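Side-chain contact in peptidoglycan-recognition protein (Apis mellifera, PDB 5XZ3), which probably recognises bacterial peptidoglycan as an insect immune receptor, through a domain related to N-acetylmuramoyl-L-alanine amidases: residues 153-157 with 158-162. Numbering follows the deposited sequence.
Sequences LSPGF and ELYKQ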
loop_
_atom_site.group_PDB
_atom_site.type_symbol
_atom_site.label_atom_id
_atom_site.label_comp_id
_atom_site.label_asym_id
_atom_site.label_seq_id
_atom_site.Cartn_x
_atom_site.Cartn_y
_atom_site.Cartn_z
ATOM N N LEU A 153 -13.827 2.504 -7.440
ATOM C CA LEU A 153 -13.155 2.057 -8.646
ATOM C C LEU A 153 -11.666 1.813 -8.392
ATOM O O LEU A 153 -10.984 1.314 -9.265
ATOM C CB LEU A 153 -13.369 3.057 -9.791
ATOM C CG LEU A 153 -14.831 3.277 -10.195
ATOM C CD1 LEU A 153 -14.887 4.280 -11.336
ATOM C CD2 LEU A 153 -15.557 1.989 -10.586
ATOM N N SER A 154 -11.182 2.172 -7.197
ATOM C CA SER A 154 -9.782 1.944 -6.793
ATOM C C SER A 154 -9.433 0.446 -6.971
ATOM O O SER A 154 -10.249 -0.393 -6.611
ATOM C CB SER A 154 -9.598 2.424 -5.335
ATOM O OG SER A 154 -8.302 2.167 -4.870
ATOM N N PRO A 155 -8.225 0.090 -7.503
ATOM C CA PRO A 155 -7.028 0.874 -7.766
ATOM C C PRO A 155 -7.002 1.480 -9.165
ATOM O O PRO A 155 -5.941 1.846 -9.658
ATOM C CB PRO A 155 -5.902 -0.155 -7.569
ATOM C CG PRO A 155 -6.498 -1.414 -8.133
ATOM C CD PRO A 155 -7.944 -1.361 -7.658
ATOM N N GLY A 156 -8.177 1.619 -9.772
ATOM C CA GLY A 156 -8.291 2.083 -11.160
ATOM C C GLY A 156 -8.236 0.901 -12.110
ATOM O O GLY A 156 -7.475 -0.053 -11.903
ATOM N N PHE A 157 -9.019 0.981 -13.176
ATOM C CA PHE A 157 -9.211 -0.144 -14.100
ATOM C C PHE A 157 -7.898 -0.622 -14.736
ATOM O O PHE A 157 -7.665 -1.823 -14.849
ATOM C CB PHE A 157 -10.231 0.257 -15.180
ATOM C CG PHE A 157 -10.609 -0.853 -16.121
ATOM C CD1 PHE A 157 -10.872 -2.154 -15.651
ATOM C CD2 PHE A 157 -10.723 -0.599 -17.480
ATOM C CE1 PHE A 157 -11.240 -3.159 -16.537
ATOM C CE2 PHE A 157 -11.079 -1.613 -18.375
ATOM C CZ PHE A 157 -11.336 -2.890 -17.907
ATOM N N GLU A 158 -7.050 0.317 -15.142
ATOM C CA GLU A 158 -5.828 -0.045 -15.853
ATOM C C GLU A 158 -4.881 -0.795 -14.918
ATOM O O GLU A 158 -4.392 -1.877 -15.270
ATOM C CB GLU A 158 -5.162 1.171 -16.524
ATOM C CG GLU A 158 -5.928 1.723 -17.735
ATOM C CD GLU A 158 -6.250 0.621 -18.756
ATOM O OE1 GLU A 158 -7.453 0.457 -19.071
ATOM O OE2 GLU A 158 -5.314 -0.121 -19.202
ATOM N N LEU A 159 -4.667 -0.240 -13.722
ATOM C CA LEU A 159 -3.841 -0.907 -12.698
ATOM C C LEU A 159 -4.436 -2.231 -12.232
ATOM O O LEU A 159 -3.707 -3.198 -11.984
ATOM C CB LEU A 159 -3.590 0.015 -11.496
ATOM C CG LEU A 159 -2.963 -0.598 -10.226
ATOM C CD1 LEU A 159 -1.640 -1.304 -10.553
ATOM C CD2 LEU A 159 -2.752 0.484 -9.180
ATOM N N TYR A 160 -5.751 -2.254 -12.064
ATOM C CA TYR A 160 -6.449 -3.500 -11.735
ATOM C C TYR A 160 -6.142 -4.652 -12.683
ATOM O O TYR A 160 -5.825 -5.767 -12.236
ATOM C CB TYR A 160 -7.943 -3.267 -11.629
ATOM C CG TYR A 160 -8.699 -4.456 -11.121
ATOM C CD1 TYR A 160 -8.596 -4.844 -9.781
ATOM C CD2 TYR A 160 -9.512 -5.215 -11.977
ATOM C CE1 TYR A 160 -9.269 -5.954 -9.306
ATOM C CE2 TYR A 160 -10.210 -6.340 -11.503
ATOM C CZ TYR A 160 -10.082 -6.685 -10.162
ATOM O OH TYR A 160 -10.777 -7.753 -9.667
ATOM N N LYS A 161 -6.228 -4.404 -13.989
ATOM C CA LYS A 161 -5.888 -5.432 -14.971
ATOM C C LYS A 161 -4.439 -5.886 -14.831
ATOM O O LYS A 161 -4.140 -7.047 -15.054
ATOM C CB LYS A 161 -6.164 -4.937 -16.401
ATOM C CG LYS A 161 -7.651 -4.921 -16.749
ATOM C CD LYS A 161 -7.908 -4.261 -18.098
ATOM C CE LYS A 161 -7.546 -2.778 -18.124
ATOM N NZ LYS A 161 -7.752 -2.262 -19.516
ATOM N N GLN A 162 -3.557 -4.980 -14.413
ATOM C CA GLN A 162 -2.146 -5.323 -14.205
ATOM C C GLN A 162 -1.945 -6.245 -13.025
ATOM O O GLN A 162 -1.156 -7.187 -13.120
ATOM C CB GLN A 162 -1.308 -4.070 -13.996
ATOM C CG GLN A 162 -1.167 -3.258 -15.258
ATOM C CD GLN A 162 -0.300 -2.047 -15.045
ATOM O OE1 GLN A 162 0.846 -2.016 -15.471
ATOM N NE2 GLN A 162 -0.833 -1.062 -14.385
#
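Lys161, one helical turn after Phe157, lays its aliphatic chain over one face of that ring. Lys161 CE stands over the ring centre, 3.7 Å from the Phe157 centroid, and makes a CH-pi contact. Lys161 NZ lies off-centre, 4.1 Å from the Phe157 centroid, in a cation-pi contact. The bend at chi3 of Lys161 (-65°) turns the amine toward Glu158. There Lys161 NZ forms a salt bridge of 2.8 Å with Glu158 OE1. It meets this oxygen on its syn side, 30° out of the carboxylate plane. The carboxylate stands nearly perpendicular to the Phe157 ring. With an alanine at Lys161, Glu158 is likely to lose this charged mate, and Phe157 the chain that lies over its ring.

Two backbone bonds open the helix. Tyr160 N donates to Gly156 O at 2.8 Å, an almost straight bond to the carbonyl of the N-cap residue. Lys161 N follows with a bond to Phe157 O of 3.1 Å.

The apolar contacts lie on Pro155, which follows a cis peptide bond. Pro155 CB packs on Leu159 CD2 at 3.6 Å. Pro155 CD meets Tyr160 CD1 more loosely, at 4.1 Å.

This is a loop-to-helix junction, where the chain coming from strand 141-145 enters helix 157-163. Leu159 is buried against Phe111 and against Leu121 of helix 118-133. Tyr160 makes a cation-pi contact with Lys147. At the loop end, Ser154 OG is hydrogen-bonded to His37 ND1 and His38 N, tying the junction to the end of strand 31-38.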